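Long-range contact in acyl-coenzyme A oxidase 1 (Yarrowia lipolytica, PDB 5Y9D), which uses FAD to oxidise saturated acyl-CoA esters to (2E)-enoyl-CoAs, passing the electrons to oxygen to give hydrogen peroxide in peroxisomal beta-oxidation: residues R360-M371 with G427-A438. Numbering follows the deposited sequence.
Sequences RLLPLLAYCYAM and GCAKIIDECRQA. With FAD (flavin-adenine dinucleotide), chain D.
In the C-alpha1 helical domain of this acyl-CoA oxidase, helices 355-391 and 400-437 pack as an antiparallel pair, with R360 meeting Q437 and A438 where one end of the pair reaches the adenosine ribose of FAD. The two short axes pass 10.3 Å apart at 151°. L364 sits mid-contact: its CB lies 4.0 Å from CG1 of I431, while its CD1 presses on CB of E434, the L364 and E434 side chains crossing at about a right angle. A branched residue suits this place: with CG anti to the carbonyl carbon (chi1 -52°), L364 sends one methyl to E434 and brings CD2 to 4.1 Å from NZ of K430. One turn earlier, CD2 of L361 meets the small CB of A438 at 3.8 Å. At the far end G427 suits the close approach of Y367 and M371, because a CB here would clash with the tyrosine OH. The extended M371 lays its CE methyl over one face of the Y367 ring, near the rim, and against the backbone of G427 and C428; W602 of helix 589-606 packs on P363 and L364, and F599 on A366 and the Y367 ring. R360, long enough to span to the ribose hydroxyls, bends at chi3 (67°). Its NH2 comes within 3.2 Å of the backbone N of A438, two donors without a bond, and NH1 donates to O2B of FAD at 3.0 Å and, weakly, to O3B. An alanine in place of R360 would take away both NH1 bonds and probably leave the ribose freer to shift. OE1 of Q437 accepts a hydrogen bond from NE1 of W426 of the second subunit. The main chain of Q437 serves the cofactor: ribose hydroxyl O3B donates to O of Q437 at 2.8 Å.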
# COMPACT_ATOMS: atom_id res chain seq x y z
N ARG A 360 -0.80 4.46 16.62
CA ARG A 360 -0.62 3.91 15.29
C ARG A 360 -0.93 2.41 15.31
O ARG A 360 -1.62 1.92 14.40
CB ARG A 360 0.77 4.15 14.73
CG ARG A 360 1.09 5.59 14.39
CD ARG A 360 2.60 5.80 14.34
NE ARG A 360 3.18 5.07 13.22
CZ ARG A 360 4.43 5.19 12.78
NH1 ARG A 360 5.31 5.99 13.38
NH2 ARG A 360 4.80 4.48 11.72
N LEU A 361 -0.48 1.69 16.34
CA LEU A 361 -0.55 0.23 16.27
C LEU A 361 -1.64 -0.48 17.05
O LEU A 361 -2.24 -1.42 16.55
CB LEU A 361 0.79 -0.38 16.64
CG LEU A 361 1.94 0.08 15.73
CD1 LEU A 361 3.25 -0.48 16.27
CD2 LEU A 361 1.72 -0.30 14.27
N LEU A 362 -1.89 -0.03 18.28
CA LEU A 362 -2.76 -0.78 19.18
C LEU A 362 -4.23 -0.82 18.73
O LEU A 362 -4.93 -1.83 18.90
CB LEU A 362 -2.62 -0.22 20.60
CG LEU A 362 -1.19 -0.39 21.16
CD1 LEU A 362 -1.14 -0.01 22.64
CD2 LEU A 362 -0.66 -1.81 20.99
N PRO A 363 -4.70 0.26 18.10
CA PRO A 363 -6.07 0.12 17.62
C PRO A 363 -6.16 -0.89 16.50
O PRO A 363 -7.11 -1.66 16.42
CB PRO A 363 -6.43 1.53 17.14
CG PRO A 363 -5.37 2.44 17.74
CD PRO A 363 -4.15 1.60 17.91
N LEU A 364 -5.16 -0.90 15.64
CA LEU A 364 -5.01 -1.93 14.63
C LEU A 364 -4.92 -3.33 15.29
O LEU A 364 -5.55 -4.29 14.81
CB LEU A 364 -3.81 -1.62 13.71
CG LEU A 364 -3.79 -0.21 13.07
CD1 LEU A 364 -2.54 0.03 12.25
CD2 LEU A 364 -5.03 0.09 12.22
N LEU A 365 -4.22 -3.44 16.42
CA LEU A 365 -4.27 -4.72 17.19
C LEU A 365 -5.71 -5.13 17.57
O LEU A 365 -6.08 -6.28 17.46
CB LEU A 365 -3.41 -4.69 18.45
CG LEU A 365 -3.41 -6.02 19.23
CD1 LEU A 365 -2.96 -7.20 18.37
CD2 LEU A 365 -2.54 -5.93 20.48
N ALA A 366 -6.49 -4.17 18.01
CA ALA A 366 -7.88 -4.45 18.33
C ALA A 366 -8.69 -4.79 17.08
O ALA A 366 -9.45 -5.76 17.07
CB ALA A 366 -8.49 -3.29 19.07
N TYR A 367 -8.48 -4.04 16.01
CA TYR A 367 -9.12 -4.33 14.71
C TYR A 367 -8.89 -5.79 14.43
O TYR A 367 -9.83 -6.56 14.23
CB TYR A 367 -8.51 -3.47 13.56
CG TYR A 367 -9.34 -3.33 12.30
CD1 TYR A 367 -10.41 -4.16 12.03
CD2 TYR A 367 -9.04 -2.35 11.36
CE1 TYR A 367 -11.18 -4.02 10.88
CE2 TYR A 367 -9.80 -2.19 10.21
CZ TYR A 367 -10.86 -3.05 9.98
OH TYR A 367 -11.64 -2.95 8.85
N CYS A 368 -7.62 -6.17 14.41
CA CYS A 368 -7.22 -7.54 14.11
C CYS A 368 -7.98 -8.54 14.98
O CYS A 368 -8.61 -9.44 14.44
CB CYS A 368 -5.71 -7.69 14.29
SG CYS A 368 -5.20 -9.39 14.08
N TYR A 369 -7.95 -8.39 16.31
CA TYR A 369 -8.73 -9.34 17.19
C TYR A 369 -10.17 -9.43 16.71
O TYR A 369 -10.73 -10.51 16.66
CB TYR A 369 -8.73 -8.92 18.69
CG TYR A 369 -7.62 -9.48 19.56
CD1 TYR A 369 -6.30 -9.14 19.36
CD2 TYR A 369 -7.89 -10.36 20.59
CE1 TYR A 369 -5.29 -9.66 20.15
CE2 TYR A 369 -6.88 -10.90 21.38
CZ TYR A 369 -5.59 -10.52 21.17
OH TYR A 369 -4.58 -11.02 21.97
N ALA A 370 -10.75 -8.28 16.33
CA ALA A 370 -12.14 -8.23 15.84
C ALA A 370 -12.32 -8.96 14.53
O ALA A 370 -13.33 -9.63 14.27
CB ALA A 370 -12.61 -6.78 15.68
N MET A 371 -11.33 -8.84 13.65
CA MET A 371 -11.46 -9.59 12.41
C MET A 371 -11.76 -11.06 12.63
O MET A 371 -12.59 -11.61 11.92
CB MET A 371 -10.24 -9.40 11.55
CG MET A 371 -10.21 -8.05 10.89
SD MET A 371 -8.61 -7.99 10.12
CE MET A 371 -8.68 -6.44 9.25
N GLY A 427 -8.58 -3.50 5.36
CA GLY A 427 -8.05 -3.25 6.71
C GLY A 427 -6.73 -3.97 6.89
O GLY A 427 -5.81 -3.40 7.42
N CYS A 428 -6.64 -5.22 6.43
CA CYS A 428 -5.35 -5.92 6.38
C CYS A 428 -4.30 -5.18 5.56
O CYS A 428 -3.19 -4.98 6.04
CB CYS A 428 -5.49 -7.33 5.79
SG CYS A 428 -3.98 -8.34 5.91
N ALA A 429 -4.64 -4.79 4.34
CA ALA A 429 -3.75 -3.94 3.54
C ALA A 429 -3.20 -2.78 4.40
O ALA A 429 -1.98 -2.58 4.44
CB ALA A 429 -4.45 -3.40 2.30
N LYS A 430 -4.09 -2.07 5.10
CA LYS A 430 -3.69 -0.91 5.91
C LYS A 430 -2.80 -1.31 7.09
O LYS A 430 -1.88 -0.60 7.46
CB LYS A 430 -4.92 -0.12 6.42
CG LYS A 430 -4.59 1.19 7.11
CD LYS A 430 -5.83 1.75 7.79
CE LYS A 430 -5.66 3.21 8.28
NZ LYS A 430 -5.28 3.36 9.72
N ILE A 431 -3.09 -2.45 7.68
CA ILE A 431 -2.30 -2.92 8.81
C ILE A 431 -0.86 -3.26 8.37
O ILE A 431 0.12 -2.80 8.97
CB ILE A 431 -3.01 -4.10 9.47
CG1 ILE A 431 -4.22 -3.58 10.25
CG2 ILE A 431 -2.09 -4.84 10.41
CD1 ILE A 431 -5.20 -4.64 10.69
N ILE A 432 -0.75 -4.02 7.30
CA ILE A 432 0.54 -4.44 6.80
C ILE A 432 1.38 -3.19 6.55
O ILE A 432 2.57 -3.18 6.91
CB ILE A 432 0.43 -5.22 5.47
CG1 ILE A 432 -0.32 -6.55 5.67
CG2 ILE A 432 1.80 -5.48 4.88
CD1 ILE A 432 -0.51 -7.34 4.39
N ASP A 433 0.72 -2.19 5.94
CA ASP A 433 1.34 -0.92 5.56
C ASP A 433 1.72 -0.03 6.73
O ASP A 433 2.83 0.51 6.74
CB ASP A 433 0.41 -0.12 4.63
CG ASP A 433 1.09 1.16 4.06
OD1 ASP A 433 1.90 1.08 3.09
OD2 ASP A 433 0.80 2.25 4.58
N GLU A 434 0.81 0.17 7.69
CA GLU A 434 1.15 0.85 8.94
C GLU A 434 2.23 0.14 9.77
O GLU A 434 3.09 0.82 10.33
CB GLU A 434 -0.08 1.13 9.83
CG GLU A 434 -1.14 2.02 9.20
CD GLU A 434 -0.62 3.40 8.81
OE1 GLU A 434 0.24 3.96 9.53
OE2 GLU A 434 -1.09 3.93 7.77
N CYS A 435 2.20 -1.19 9.85
CA CYS A 435 3.29 -1.94 10.52
C CYS A 435 4.63 -1.78 9.82
O CYS A 435 5.67 -1.76 10.44
CB CYS A 435 2.96 -3.42 10.63
SG CYS A 435 1.53 -3.81 11.69
N ARG A 436 4.64 -1.67 8.50
CA ARG A 436 5.90 -1.55 7.83
C ARG A 436 6.58 -0.23 8.28
O ARG A 436 7.73 -0.24 8.74
CB ARG A 436 5.72 -1.60 6.32
CG ARG A 436 7.05 -1.53 5.59
CD ARG A 436 6.89 -1.26 4.12
NE ARG A 436 5.78 -0.37 3.84
CZ ARG A 436 5.84 0.97 3.80
NH1 ARG A 436 6.97 1.63 4.03
NH2 ARG A 436 4.74 1.66 3.51
N GLN A 437 5.85 0.88 8.16
CA GLN A 437 6.38 2.19 8.53
C GLN A 437 6.74 2.24 9.99
O GLN A 437 7.75 2.86 10.35
CB GLN A 437 5.37 3.31 8.23
CG GLN A 437 5.13 3.50 6.74
CD GLN A 437 4.03 4.49 6.48
OE1 GLN A 437 4.23 5.70 6.61
NE2 GLN A 437 2.85 3.98 6.11
N ALA A 438 5.93 1.60 10.82
CA ALA A 438 6.22 1.51 12.24
C ALA A 438 7.60 0.87 12.56
O ALA A 438 8.07 0.95 13.69
CB ALA A 438 5.12 0.72 12.95
PA FAD D . 13.64 5.05 13.56
O1A FAD D . 14.12 4.07 14.55
O2A FAD D . 14.09 6.44 13.60
O5B FAD D . 12.08 5.01 13.65
C5B FAD D . 11.39 3.83 14.01
C4B FAD D . 9.91 4.12 14.15
O4B FAD D . 9.65 4.72 15.40
C3B FAD D . 9.44 5.07 13.07
O3B FAD D . 8.21 4.61 12.55
C2B FAD D . 9.24 6.39 13.79
O2B FAD D . 8.09 7.08 13.34
C1B FAD D . 9.08 6.01 15.24
N9A FAD D . 9.75 7.05 16.04
C8A FAD D . 11.05 7.34 16.06
N7A FAD D . 11.30 8.36 16.89
C5A FAD D . 10.13 8.76 17.41
C6A FAD D . 9.66 9.79 18.35
N6A FAD D . 10.51 10.64 18.94
N1A FAD D . 8.35 9.87 18.62
C2A FAD D . 7.49 9.04 18.06
N3A FAD D . 7.85 8.09 17.20
C4A FAD D . 9.12 7.89 16.84
N1 FAD D . 20.99 6.24 5.42
C2 FAD D . 22.15 6.78 5.06
O2 FAD D . 22.81 7.36 5.90
N3 FAD D . 22.63 6.69 3.83
C4 FAD D . 21.97 6.08 2.88
O4 FAD D . 22.45 6.02 1.75
C4X FAD D . 20.68 5.46 3.18
N5 FAD D . 19.97 4.83 2.26
C5X FAD D . 18.79 4.28 2.57
C6 FAD D . 18.10 3.62 1.60
C7 FAD D . 16.90 3.05 1.89
C7M FAD D . 16.14 2.34 0.82
C8 FAD D . 16.36 3.13 3.26
C8M FAD D . 15.04 2.50 3.58
C9 FAD D . 17.06 3.80 4.25
C9A FAD D . 18.26 4.37 3.95
N10 FAD D . 18.99 5.04 4.93
C10 FAD D . 20.22 5.59 4.56
C1' FAD D . 18.52 5.14 6.30
C2' FAD D . 17.24 5.93 6.42
O2' FAD D . 17.62 7.29 6.45
C3' FAD D . 16.55 5.58 7.71
O3' FAD D . 15.67 4.50 7.45
C4' FAD D . 15.73 6.72 8.30
O4' FAD D . 16.45 7.94 8.19
C5' FAD D . 15.47 6.50 9.78
O5' FAD D . 14.86 5.25 9.98
P FAD D . 15.17 4.43 11.26
O1P FAD D . 15.36 3.05 10.84
O2P FAD D . 16.21 5.13 12.00
O3P FAD D . 13.83 4.50 12.08